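Local coordinates for protein 2-hydroxyhepta-2,4-diene-1, 7-dioateisomerase (Mycobacterium abscessus, PDB 3R6O) that probably catalyses the isomerisation of 2-hydroxyhepta-2,4-diene-1,7-dioate as a magnesium-binding member of the fumarylacetoacetate hydrolase family, at residues Ser152-Gly166 with His180-Asp194. Numbering follows the deposited sequence.
Sequences SHALDYEIEIAVVIG and HVAGYMLANDITARD. With MG (magnesium ion), chain B.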
# COMPACT_ATOMS: atom_id res chain seq x y z
N SER A 152 19.82 -5.39 8.69
CA SER A 152 19.17 -5.48 9.98
C SER A 152 19.78 -6.54 10.87
O SER A 152 20.03 -7.67 10.45
CB SER A 152 17.66 -5.76 9.85
OG SER A 152 17.08 -5.89 11.15
N HIS A 153 20.00 -6.14 12.11
CA HIS A 153 20.49 -7.01 13.17
C HIS A 153 19.46 -7.04 14.32
O HIS A 153 19.79 -7.39 15.45
CB HIS A 153 21.82 -6.46 13.68
CG HIS A 153 22.96 -6.61 12.72
ND1 HIS A 153 23.08 -5.83 11.59
CD2 HIS A 153 24.06 -7.40 12.76
CE1 HIS A 153 24.19 -6.17 10.94
NE2 HIS A 153 24.81 -7.11 11.64
N ALA A 154 18.21 -6.69 14.03
CA ALA A 154 17.17 -6.64 15.07
C ALA A 154 15.83 -6.95 14.46
O ALA A 154 14.94 -6.12 14.48
CB ALA A 154 17.16 -5.28 15.75
N LEU A 155 15.70 -8.16 13.92
CA LEU A 155 14.47 -8.60 13.28
C LEU A 155 13.51 -9.21 14.28
O LEU A 155 13.83 -10.21 14.96
CB LEU A 155 14.77 -9.64 12.17
CG LEU A 155 13.60 -9.93 11.22
CD1 LEU A 155 13.27 -8.70 10.41
CD2 LEU A 155 13.93 -11.14 10.32
N ASP A 156 12.32 -8.60 14.37
CA ASP A 156 11.32 -9.04 15.33
C ASP A 156 10.11 -9.72 14.66
O ASP A 156 9.79 -9.47 13.50
CB ASP A 156 10.86 -7.85 16.18
CG ASP A 156 10.64 -8.22 17.62
OD1 ASP A 156 10.62 -9.43 17.93
OD2 ASP A 156 10.50 -7.29 18.47
N TYR A 157 9.44 -10.54 15.46
CA TYR A 157 8.21 -11.26 15.14
C TYR A 157 7.02 -10.64 15.89
O TYR A 157 7.17 -10.09 16.99
CB TYR A 157 8.36 -12.76 15.52
CG TYR A 157 8.80 -12.89 16.97
CD1 TYR A 157 7.86 -12.93 18.00
CD2 TYR A 157 10.16 -12.86 17.31
CE1 TYR A 157 8.27 -12.99 19.36
CE2 TYR A 157 10.59 -12.91 18.66
CZ TYR A 157 9.63 -12.96 19.68
OH TYR A 157 10.04 -13.04 21.03
N GLU A 158 5.84 -10.72 15.27
CA GLU A 158 4.61 -10.21 15.85
C GLU A 158 3.44 -11.01 15.30
O GLU A 158 2.97 -10.69 14.21
CB GLU A 158 4.41 -8.78 15.45
CG GLU A 158 5.53 -7.85 15.80
CD GLU A 158 5.20 -6.40 15.47
OE1 GLU A 158 4.81 -6.11 14.36
OE2 GLU A 158 5.33 -5.54 16.35
N ILE A 159 2.99 -12.02 16.03
CA ILE A 159 1.81 -12.80 15.63
C ILE A 159 0.55 -11.95 15.73
O ILE A 159 0.32 -11.27 16.71
CB ILE A 159 1.68 -14.11 16.43
CG1 ILE A 159 0.65 -15.04 15.76
CG2 ILE A 159 1.35 -13.87 17.97
CD1 ILE A 159 0.56 -16.45 16.49
N GLU A 160 -0.25 -11.97 14.67
CA GLU A 160 -1.47 -11.18 14.65
C GLU A 160 -2.56 -11.94 13.92
O GLU A 160 -2.29 -12.78 13.06
CB GLU A 160 -1.21 -9.83 13.95
CG GLU A 160 0.07 -9.16 14.42
CD GLU A 160 0.17 -7.67 14.20
OE1 GLU A 160 -0.80 -6.99 13.80
OE2 GLU A 160 1.28 -7.18 14.45
N ILE A 161 -3.80 -11.61 14.25
CA ILE A 161 -4.92 -12.05 13.49
C ILE A 161 -5.27 -10.94 12.44
O ILE A 161 -5.43 -9.74 12.79
CB ILE A 161 -6.14 -12.39 14.40
CG1 ILE A 161 -5.78 -13.40 15.52
CG2 ILE A 161 -7.30 -12.95 13.56
CD1 ILE A 161 -5.07 -14.69 15.06
N ALA A 162 -5.35 -11.34 11.19
CA ALA A 162 -5.74 -10.45 10.08
C ALA A 162 -7.18 -10.67 9.70
O ALA A 162 -7.66 -11.82 9.67
CB ALA A 162 -4.85 -10.69 8.83
N VAL A 163 -7.86 -9.59 9.36
CA VAL A 163 -9.13 -9.70 8.64
C VAL A 163 -8.88 -9.27 7.21
O VAL A 163 -8.03 -8.39 6.90
CB VAL A 163 -10.30 -8.88 9.21
CG1 VAL A 163 -10.72 -9.44 10.54
CG2 VAL A 163 -9.94 -7.42 9.33
N VAL A 164 -9.64 -9.92 6.34
CA VAL A 164 -9.65 -9.66 4.96
C VAL A 164 -10.99 -9.03 4.57
O VAL A 164 -12.05 -9.58 4.88
CB VAL A 164 -9.48 -10.96 4.18
CG1 VAL A 164 -9.54 -10.67 2.72
CG2 VAL A 164 -8.14 -11.65 4.52
N ILE A 165 -10.93 -7.95 3.81
CA ILE A 165 -12.11 -7.17 3.47
C ILE A 165 -12.80 -7.83 2.29
O ILE A 165 -12.14 -8.27 1.33
CB ILE A 165 -11.73 -5.72 3.11
CG1 ILE A 165 -11.03 -5.01 4.26
CG2 ILE A 165 -12.90 -4.91 2.66
CD1 ILE A 165 -11.85 -4.92 5.56
N GLY A 166 -14.12 -7.92 2.36
CA GLY A 166 -14.90 -8.60 1.33
C GLY A 166 -15.82 -7.70 0.52
O GLY A 166 -16.19 -8.06 -0.58
N HIS A 180 -18.55 -6.32 5.85
CA HIS A 180 -17.40 -6.01 5.01
C HIS A 180 -16.20 -6.95 5.17
O HIS A 180 -15.17 -6.73 4.51
CB HIS A 180 -16.93 -4.56 5.25
CG HIS A 180 -17.93 -3.54 4.86
ND1 HIS A 180 -17.91 -2.89 3.64
CD2 HIS A 180 -19.01 -3.06 5.53
CE1 HIS A 180 -18.94 -2.06 3.59
NE2 HIS A 180 -19.61 -2.14 4.72
N VAL A 181 -16.30 -7.94 6.05
CA VAL A 181 -15.19 -8.86 6.26
C VAL A 181 -15.51 -10.22 5.61
O VAL A 181 -16.47 -10.88 5.95
CB VAL A 181 -14.81 -8.99 7.78
CG1 VAL A 181 -13.87 -10.13 7.99
CG2 VAL A 181 -14.19 -7.64 8.29
N ALA A 182 -14.67 -10.61 4.66
CA ALA A 182 -14.80 -11.89 4.01
C ALA A 182 -14.32 -12.99 4.95
O ALA A 182 -14.81 -14.09 4.88
CB ALA A 182 -14.01 -11.93 2.71
N GLY A 183 -13.32 -12.72 5.78
CA GLY A 183 -12.87 -13.73 6.73
C GLY A 183 -11.58 -13.36 7.45
O GLY A 183 -11.25 -12.18 7.56
N TYR A 184 -10.87 -14.38 7.92
CA TYR A 184 -9.75 -14.17 8.84
C TYR A 184 -8.56 -15.03 8.44
O TYR A 184 -8.72 -16.14 7.90
CB TYR A 184 -10.13 -14.58 10.26
CG TYR A 184 -11.41 -14.08 10.86
CD1 TYR A 184 -11.41 -13.01 11.75
CD2 TYR A 184 -12.60 -14.73 10.63
CE1 TYR A 184 -12.58 -12.58 12.36
CE2 TYR A 184 -13.78 -14.33 11.24
CZ TYR A 184 -13.77 -13.25 12.11
OH TYR A 184 -14.95 -12.86 12.71
N MET A 185 -7.35 -14.56 8.73
CA MET A 185 -6.11 -15.32 8.46
C MET A 185 -5.13 -15.09 9.59
O MET A 185 -5.10 -13.99 10.18
CB MET A 185 -5.37 -14.80 7.23
CG MET A 185 -6.13 -14.68 6.00
SD MET A 185 -4.92 -14.48 4.71
CE MET A 185 -4.51 -12.74 4.80
N LEU A 186 -4.30 -16.09 9.85
CA LEU A 186 -3.16 -15.90 10.75
C LEU A 186 -2.14 -15.06 9.98
O LEU A 186 -2.05 -15.14 8.76
CB LEU A 186 -2.58 -17.27 11.14
CG LEU A 186 -1.72 -17.40 12.40
CD1 LEU A 186 -2.43 -16.78 13.58
CD2 LEU A 186 -1.38 -18.93 12.65
N ALA A 187 -1.41 -14.20 10.68
CA ALA A 187 -0.42 -13.37 10.04
C ALA A 187 0.75 -13.07 10.98
O ALA A 187 0.66 -13.32 12.18
CB ALA A 187 -1.04 -12.06 9.49
N ASN A 188 1.83 -12.54 10.41
CA ASN A 188 2.95 -11.95 11.25
C ASN A 188 3.37 -10.57 10.75
O ASN A 188 3.63 -10.39 9.57
CB ASN A 188 4.14 -12.89 11.26
CG ASN A 188 5.01 -12.72 12.52
OD1 ASN A 188 5.64 -11.69 12.70
ND2 ASN A 188 4.97 -13.70 13.41
N ASP A 189 3.40 -9.55 11.62
CA ASP A 189 3.94 -8.26 11.22
C ASP A 189 5.44 -8.25 11.55
O ASP A 189 5.84 -7.71 12.57
CB ASP A 189 3.20 -7.12 11.93
CG ASP A 189 3.66 -5.77 11.48
OD1 ASP A 189 4.50 -5.70 10.56
OD2 ASP A 189 3.22 -4.74 12.04
N ILE A 190 6.24 -8.90 10.71
CA ILE A 190 7.70 -8.93 10.86
C ILE A 190 8.23 -7.52 10.67
O ILE A 190 7.88 -6.85 9.68
CB ILE A 190 8.41 -9.80 9.78
CG1 ILE A 190 7.91 -11.26 9.77
CG2 ILE A 190 10.01 -9.70 9.92
CD1 ILE A 190 8.26 -12.13 10.98
N THR A 191 9.14 -7.13 11.55
CA THR A 191 9.61 -5.75 11.65
C THR A 191 11.12 -5.75 11.99
O THR A 191 11.55 -6.46 12.88
CB THR A 191 8.85 -4.99 12.74
OG1 THR A 191 7.45 -5.01 12.44
CG2 THR A 191 9.32 -3.51 12.81
N ALA A 192 11.89 -4.98 11.23
CA ALA A 192 13.30 -4.81 11.43
C ALA A 192 13.40 -3.54 12.27
O ALA A 192 13.29 -2.44 11.73
CB ALA A 192 14.02 -4.64 10.09
N ARG A 193 13.58 -3.69 13.58
CA ARG A 193 13.35 -2.57 14.50
C ARG A 193 14.44 -1.52 14.41
O ARG A 193 14.19 -0.33 14.69
CB ARG A 193 13.21 -3.08 15.94
CG ARG A 193 12.01 -3.93 16.09
CD ARG A 193 11.22 -3.68 17.34
NE ARG A 193 10.23 -4.73 17.52
CZ ARG A 193 8.98 -4.72 17.04
NH1 ARG A 193 8.51 -3.68 16.35
NH2 ARG A 193 8.17 -5.75 17.30
N ASP A 194 15.64 -1.95 14.04
CA ASP A 194 16.79 -1.06 13.86
C ASP A 194 16.66 -0.24 12.59
O ASP A 194 17.03 0.92 12.56
CB ASP A 194 18.12 -1.80 13.92
CG ASP A 194 18.22 -3.02 12.97
OD1 ASP A 194 17.23 -3.58 12.45
OD2 ASP A 194 19.37 -3.49 12.84
MG MG B . 1.86 -4.92 14.28
O HOH W 1 5.89 -2.25 15.50
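Residues Ser152-Gly166 and His180-Asp194 pair as antiparallel neighbouring strands in the large mixed sheet of this FAH-family protein, between strands 226-228 and 279-281. The magnesium site lies where their ladder breaks midway, between Glu160 at the edge of the regular strand and Asp189 in the break: an interrupted strand pair can bring acids from both strands to one metal. On the regular side Glu160 and Ala187 make a hydrogen-bonded pair, and beyond Ala162 and Met185 a classic beta bulge sets Ala182 and Gly183 opposite Val164. In the break, Asn188 OD1, its CG anti to the backbone N (chi1 -154°), receives the Glu158 N-H at 2.8 Å, from a donor tilted off the carbonyl plane, while Glu158 O still accepts from Asp189 N. Glu160 and Asp189 converge on the metal with their carboxylate planes 65° apart; Glu160 OE2 lies 2.3 Å from magnesium and Asp189 OD2 2.6 Å. Lys134 and Lys214 form salt bridges to Asp189, and Gly283 N holds the other Glu160 oxygen. Glu158, seen to bind magnesium in this protein but not coordinating the ion here, lies alongside Asp189, its OE1 2.6 Å from Asp189 O. On the face shared with Ile161 and Leu186, Val163 CG1 lies beside Tyr184 CD1. Past the strands, Asp194 OD1 and OD2 take Ser152 OG and His153 N. Arg193 NH2 is shared between two acids: it meets Glu158 OE2 at 3.0 Å in a straight bond from above the carboxylate plane, and joins NE, at 2.7 Å, in gripping Asp156 side-on through the single oxygen OD2.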